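Local coordinates for predicted protein (Acinetobacter sp. RUH2624, PDB 4MEA) that catalyses the hydrolysis of epoxides as a secreted Cif-type epoxide hydrolase of the alpha/beta hydrolase fold and is a probable virulence factor, at residues A[59-64]-A[127-132]; A[118-123]-A[145-150]. All blocks are in the same frame, centred on the assembly; numbering follows the deposited sequence.

Contact 1: A[59-64]-A[127-132]; sequences TPIVFI and PIYYVS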
loop_
_atom_site.group_PDB
_atom_site.type_symbol
_atom_site.label_atom_id
_atom_site.label_comp_id
_atom_site.label_asym_id
_atom_site.label_seq_id
_atom_site.Cartn_x
_atom_site.Cartn_y
_atom_site.Cartn_z
ATOM N N THR A 59 34.033 23.779 5.643
ATOM C CA THR A 59 33.073 23.080 6.484
ATOM C C THR A 59 32.587 21.830 5.773
ATOM O O THR A 59 32.105 21.904 4.639
ATOM C CB THR A 59 31.868 23.970 6.799
ATOM O OG1 THR A 59 32.327 25.159 7.444
ATOM C CG2 THR A 59 30.873 23.239 7.699
ATOM N N PRO A 60 32.726 20.668 6.429
ATOM C CA PRO A 60 32.287 19.444 5.760
ATOM C C PRO A 60 30.769 19.412 5.597
ATOM O O PRO A 60 30.033 19.937 6.425
ATOM C CB PRO A 60 32.755 18.335 6.709
ATOM C CG PRO A 60 33.900 18.949 7.473
ATOM C CD PRO A 60 33.504 20.389 7.649
ATOM N N ILE A 61 30.317 18.812 4.508
ATOM C CA ILE A 61 28.897 18.609 4.294
ATOM C C ILE A 61 28.673 17.113 4.133
ATOM O O ILE A 61 29.254 16.483 3.252
ATOM C CB ILE A 61 28.406 19.342 3.042
ATOM C CG1 ILE A 61 28.958 20.769 3.012
ATOM C CG2 ILE A 61 26.874 19.345 2.989
ATOM C CD1 ILE A 61 28.694 21.498 1.727
ATOM N N VAL A 62 27.844 16.549 5.003
ATOM C CA VAL A 62 27.527 15.127 4.942
ATOM C C VAL A 62 26.142 14.948 4.301
ATOM O O VAL A 62 25.185 15.603 4.707
ATOM C CB VAL A 62 27.592 14.495 6.349
ATOM C CG1 VAL A 62 27.116 13.037 6.326
ATOM C CG2 VAL A 62 29.016 14.614 6.915
ATOM N N PHE A 63 26.059 14.098 3.276
ATOM C CA PHE A 63 24.816 13.879 2.519
ATOM C C PHE A 63 24.326 12.455 2.718
ATOM O O PHE A 63 25.078 11.504 2.504
ATOM C CB PHE A 63 25.027 14.074 1.015
ATOM C CG PHE A 63 25.509 15.444 0.618
ATOM C CD1 PHE A 63 24.604 16.451 0.312
ATOM C CD2 PHE A 63 26.867 15.706 0.494
ATOM C CE1 PHE A 63 25.051 17.714 -0.079
ATOM C CE2 PHE A 63 27.320 16.966 0.103
ATOM C CZ PHE A 63 26.412 17.969 -0.180
ATOM N N ILE A 64 23.056 12.314 3.079
ATOM C CA ILE A 64 22.460 11.010 3.355
ATOM C C ILE A 64 21.237 10.740 2.462
ATOM O O ILE A 64 20.194 11.400 2.592
ATOM C CB ILE A 64 22.032 10.899 4.828
ATOM C CG1 ILE A 64 23.205 11.235 5.764
ATOM C CG2 ILE A 64 21.480 9.504 5.113
ATOM C CD1 ILE A 64 24.359 10.197 5.721
ATOM N N PRO A 127 32.623 21.919 13.205
ATOM C CA PRO A 127 31.257 21.465 12.915
ATOM C C PRO A 127 31.067 21.120 11.438
ATOM O O PRO A 127 31.974 21.314 10.625
ATOM C CB PRO A 127 30.405 22.685 13.278
ATOM C CG PRO A 127 31.293 23.840 12.988
ATOM C CD PRO A 127 32.700 23.384 13.331
ATOM N N ILE A 128 29.888 20.616 11.097
ATOM C CA ILE A 128 29.604 20.214 9.726
ATOM C C ILE A 128 28.191 20.623 9.381
ATOM O O ILE A 128 27.417 21.007 10.259
ATOM C CB ILE A 128 29.692 18.679 9.548
ATOM C CG1 ILE A 128 28.535 17.995 10.294
ATOM C CG2 ILE A 128 31.057 18.155 9.999
ATOM C CD1 ILE A 128 28.455 16.489 10.101
ATOM N N TYR A 129 27.860 20.539 8.098
ATOM C CA TYR A 129 26.482 20.706 7.655
ATOM C C TYR A 129 25.957 19.319 7.292
ATOM O O TYR A 129 26.724 18.471 6.832
ATOM C CB TYR A 129 26.414 21.636 6.448
ATOM C CG TYR A 129 26.926 23.037 6.712
ATOM C CD1 TYR A 129 26.505 23.755 7.820
ATOM C CD2 TYR A 129 27.828 23.641 5.847
ATOM C CE1 TYR A 129 26.968 25.038 8.058
ATOM C CE2 TYR A 129 28.297 24.921 6.077
ATOM C CZ TYR A 129 27.863 25.617 7.185
ATOM O OH TYR A 129 28.328 26.894 7.419
ATOM N N TYR A 130 24.661 19.098 7.498
ATOM C CA TYR A 130 24.048 17.784 7.330
ATOM C C TYR A 130 22.837 17.896 6.397
ATOM O O TYR A 130 21.934 18.708 6.621
ATOM C CB TYR A 130 23.618 17.241 8.697
ATOM C CG TYR A 130 23.303 15.761 8.749
ATOM C CD1 TYR A 130 24.285 14.836 9.099
ATOM C CD2 TYR A 130 22.016 15.286 8.492
ATOM C CE1 TYR A 130 24.004 13.476 9.176
ATOM C CE2 TYR A 130 21.724 13.915 8.562
ATOM C CZ TYR A 130 22.726 13.018 8.911
ATOM O OH TYR A 130 22.463 11.656 8.994
ATOM N N VAL A 131 22.840 17.091 5.338
ATOM C CA VAL A 131 21.830 17.176 4.288
ATOM C C VAL A 131 21.267 15.775 4.073
ATOM O O VAL A 131 22.020 14.827 3.820
ATOM C CB VAL A 131 22.431 17.747 2.968
ATOM C CG1 VAL A 131 21.392 17.764 1.845
ATOM C CG2 VAL A 131 22.995 19.152 3.194
ATOM N N SER A 132 19.947 15.641 4.193
ATOM C CA SER A 132 19.304 14.328 4.179
ATOM C C SER A 132 18.118 14.291 3.205
ATOM O O SER A 132 17.473 15.313 2.986
ATOM C CB SER A 132 18.846 13.994 5.603
ATOM O OG SER A 132 18.034 12.844 5.638
#
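The Tyr129 ring carries the methyl of Thr59 on one face and meets Ile61 at its edge. Thr59 CG2 lies 3.7 Å from the centroid of the Tyr129 ring, shifted toward the rim on the CD2-CE2 side, a CH-pi contact. From the loop before strand 61-64, this methyl, anti to the Thr59 backbone N, reaches over the Tyr129 ring. Ile61 CG1 comes in near the plane of the same ring. Also on the face of Ile61 and Tyr129, the Phe63 ring meets Val131 obliquely, with Phe63 CD1 3.7 Å from Val131 CB, and the two side chains point the same way. On the other face of the sheet, Ile64 CG1 approaches the phenol end of Tyr130 obliquely, 3.6 Å from Tyr130 CZ. The hydroxyl of Tyr130 is hydrogen-bonded to Ser140 of helix 136-146.

These are neighbouring parallel strands, 61-64 and 128-133, at the centre of the alpha/beta hydrolase sheet. Four backbone bonds join them. Tyr129 N donates to Pro60 O at 2.8 Å, and Val62 N to Tyr129 O at 2.9 Å. Val131 N then bonds to Val62 O, and Ile64 N to Val131 O. Val62 and Ile128 pack under helix 108-123, with Val62 CG2 3.7 Å from Ile128 CD1. Ile128 CG1 sits between its backbone N and carbonyl carbon (chi1 69°), which carries CD1 toward Val62. Pro60 CB rests 3.7 Å from Ile128 CG2.

Contact 2: A[118-123]-A[145-150]; sequences AIKKIA and ANNQGY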
loop_
_atom_site.group_PDB
_atom_site.type_symbol
_atom_site.label_atom_id
_atom_site.label_comp_id
_atom_site.label_asym_id
_atom_site.label_seq_id
_atom_site.Cartn_x
_atom_site.Cartn_y
_atom_site.Cartn_z
ATOM N N ALA A 118 30.665 7.017 12.311
ATOM C CA ALA A 118 31.450 7.058 11.082
ATOM C C ALA A 118 31.719 8.497 10.688
ATOM O O ALA A 118 32.833 8.850 10.301
ATOM C CB ALA A 118 30.716 6.323 9.958
ATOM N N ILE A 119 30.689 9.328 10.796
ATOM C CA ILE A 119 30.804 10.738 10.455
ATOM C C ILE A 119 31.903 11.424 11.271
ATOM O O ILE A 119 32.694 12.200 10.732
ATOM C CB ILE A 119 29.458 11.465 10.631
ATOM C CG1 ILE A 119 28.470 10.989 9.558
ATOM C CG2 ILE A 119 29.648 12.961 10.541
ATOM C CD1 ILE A 119 27.034 11.428 9.803
ATOM N N LYS A 120 31.968 11.119 12.564
ATOM C CA LYS A 120 32.970 11.742 13.414
ATOM C C LYS A 120 34.367 11.402 12.891
ATOM O O LYS A 120 35.270 12.238 12.916
ATOM C CB LYS A 120 32.797 11.307 14.874
ATOM C CG LYS A 120 31.595 11.951 15.587
ATOM C CD LYS A 120 31.831 13.435 15.845
ATOM C CE LYS A 120 30.755 14.045 16.744
ATOM N NZ LYS A 120 30.602 13.302 18.026
ATOM N N LYS A 121 34.530 10.180 12.392
ATOM C CA LYS A 121 35.834 9.723 11.899
ATOM C C LYS A 121 36.159 10.256 10.505
ATOM O O LYS A 121 37.304 10.628 10.227
ATOM C CB LYS A 121 35.929 8.191 11.940
ATOM C CG LYS A 121 36.024 7.640 13.356
ATOM C CD LYS A 121 35.335 6.292 13.507
ATOM C CE LYS A 121 36.278 5.131 13.245
ATOM N NZ LYS A 121 35.604 3.823 13.505
ATOM N N ILE A 122 35.161 10.307 9.629
ATOM C CA ILE A 122 35.403 10.748 8.256
ATOM C C ILE A 122 35.461 12.268 8.163
ATOM O O ILE A 122 36.303 12.826 7.458
ATOM C CB ILE A 122 34.302 10.261 7.300
ATOM C CG1 ILE A 122 34.201 8.740 7.314
ATOM C CG2 ILE A 122 34.561 10.763 5.887
ATOM C CD1 ILE A 122 32.880 8.235 6.736
ATOM N N ALA A 123 34.559 12.931 8.876
ATOM C CA ALA A 123 34.387 14.371 8.739
ATOM C C ALA A 123 35.288 15.112 9.712
ATOM O O ALA A 123 35.729 16.225 9.432
ATOM C CB ALA A 123 32.920 14.767 8.953
ATOM N N ALA A 145 19.329 15.906 16.235
ATOM C CA ALA A 145 18.827 16.457 17.493
ATOM C C ALA A 145 19.814 16.286 18.657
ATOM O O ALA A 145 19.941 17.172 19.495
ATOM C CB ALA A 145 17.483 15.837 17.848
ATOM N N ASN A 146 20.506 15.150 18.710
ATOM C CA ASN A 146 21.429 14.892 19.811
ATOM C C ASN A 146 22.821 15.485 19.616
ATOM O O ASN A 146 23.649 15.442 20.527
ATOM C CB ASN A 146 21.548 13.386 20.069
ATOM C CG ASN A 146 20.324 12.821 20.746
ATOM O OD1 ASN A 146 19.669 13.508 21.526
ATOM N ND2 ASN A 146 19.996 11.569 20.442
ATOM N N ASN A 147 23.085 16.021 18.427
ATOM C CA ASN A 147 24.418 16.534 18.109
ATOM C C ASN A 147 24.399 17.954 17.572
ATOM O O ASN A 147 25.203 18.324 16.712
ATOM C CB ASN A 147 25.144 15.604 17.135
ATOM C CG ASN A 147 25.428 14.242 17.738
ATOM O OD1 ASN A 147 26.404 14.076 18.470
ATOM N ND2 ASN A 147 24.574 13.260 17.441
ATOM N N GLN A 148 23.480 18.761 18.086
ATOM C CA GLN A 148 23.397 20.144 17.654
ATOM C C GLN A 148 24.612 20.917 18.153
ATOM O O GLN A 148 24.967 20.845 19.331
ATOM C CB GLN A 148 22.090 20.769 18.130
ATOM C CG GLN A 148 20.897 20.091 17.497
ATOM C CD GLN A 148 19.595 20.699 17.918
ATOM O OE1 GLN A 148 19.216 21.770 17.443
ATOM N NE2 GLN A 148 18.891 20.020 18.816
ATOM N N GLY A 149 25.241 21.659 17.249
ATOM C CA GLY A 149 26.523 22.275 17.536
ATOM C C GLY A 149 27.591 21.613 16.684
ATOM O O GLY A 149 28.209 22.265 15.847
ATOM N N TYR A 150 27.812 20.316 16.890
ATOM C CA TYR A 150 28.621 19.562 15.943
ATOM C C TYR A 150 27.952 19.669 14.572
ATOM O O TYR A 150 28.609 19.950 13.569
ATOM C CB TYR A 150 28.778 18.104 16.358
ATOM C CG TYR A 150 29.559 17.285 15.351
ATOM C CD1 TYR A 150 30.951 17.287 15.350
ATOM C CD2 TYR A 150 28.906 16.524 14.392
ATOM C CE1 TYR A 150 31.668 16.547 14.423
ATOM C CE2 TYR A 150 29.611 15.783 13.457
ATOM C CZ TYR A 150 30.988 15.793 13.478
ATOM O OH TYR A 150 31.683 15.054 12.544
#
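Two bends, at chi2 (-71°) and chi4 (54°), fold the Lys120 chain over the ring of Tyr150. Tyr150 CG stands anti to its backbone N (chi1 177°), and this sends the ring out toward helix 108-123. The two side chains slide past each other in opposite directions. Lys120 CE sits over the ring centre, 3.5 Å from the centroid of Tyr150, in a CH-pi contact. Lys120 CD lies nearer the phenol end, 3.4 Å from Tyr150 CZ. The ammonium stands further out over the same face. Lys120 NZ is 4.9 Å from the Tyr150 centroid, a cation-pi contact.

At the ring edge Ile119 CG2 approaches Tyr150 OH at 3.5 Å. Ala123 CB touches the same oxygen, 3.8 Å from Tyr150 OH. The hydroxyl is hydrogen-bonded to Gly124 O, which ties the ring's far end to the backbone just after Ala123. Asn147 ND2 bonds back to Leu143 O in helix 136-146. Tyr150, on the loop from helix 136-146 into strand 151-157, packs against the C-terminal part of helix 108-123; the two belong to successive beta-alpha-beta crossovers of the alpha/beta hydrolase fold.

Contact 1 is core and contact 2 is surface, though their centres are only about 9 Å apart. Contact 1 pairs strands 61-64 and 128-133 by regular backbone bonds and apolar packing. Contact 2 joins helix 108-123, just before strand 128-133, to the loop after helix 136-146. It does so mainly through side chains, with one tyrosine under a solvent-side lysine. Along the chain the four segments alternate between the contacts. The two meet directly. Ile128 N is probably hydrogen-bonded to Tyr150 O at 2.9 Å, just before strand 151-157, which lies next to strand 128-133 in the sheet. Ile119 of contact 2 also packs down on the sheet, with its CD1 3.7 Å from Tyr130 CE1.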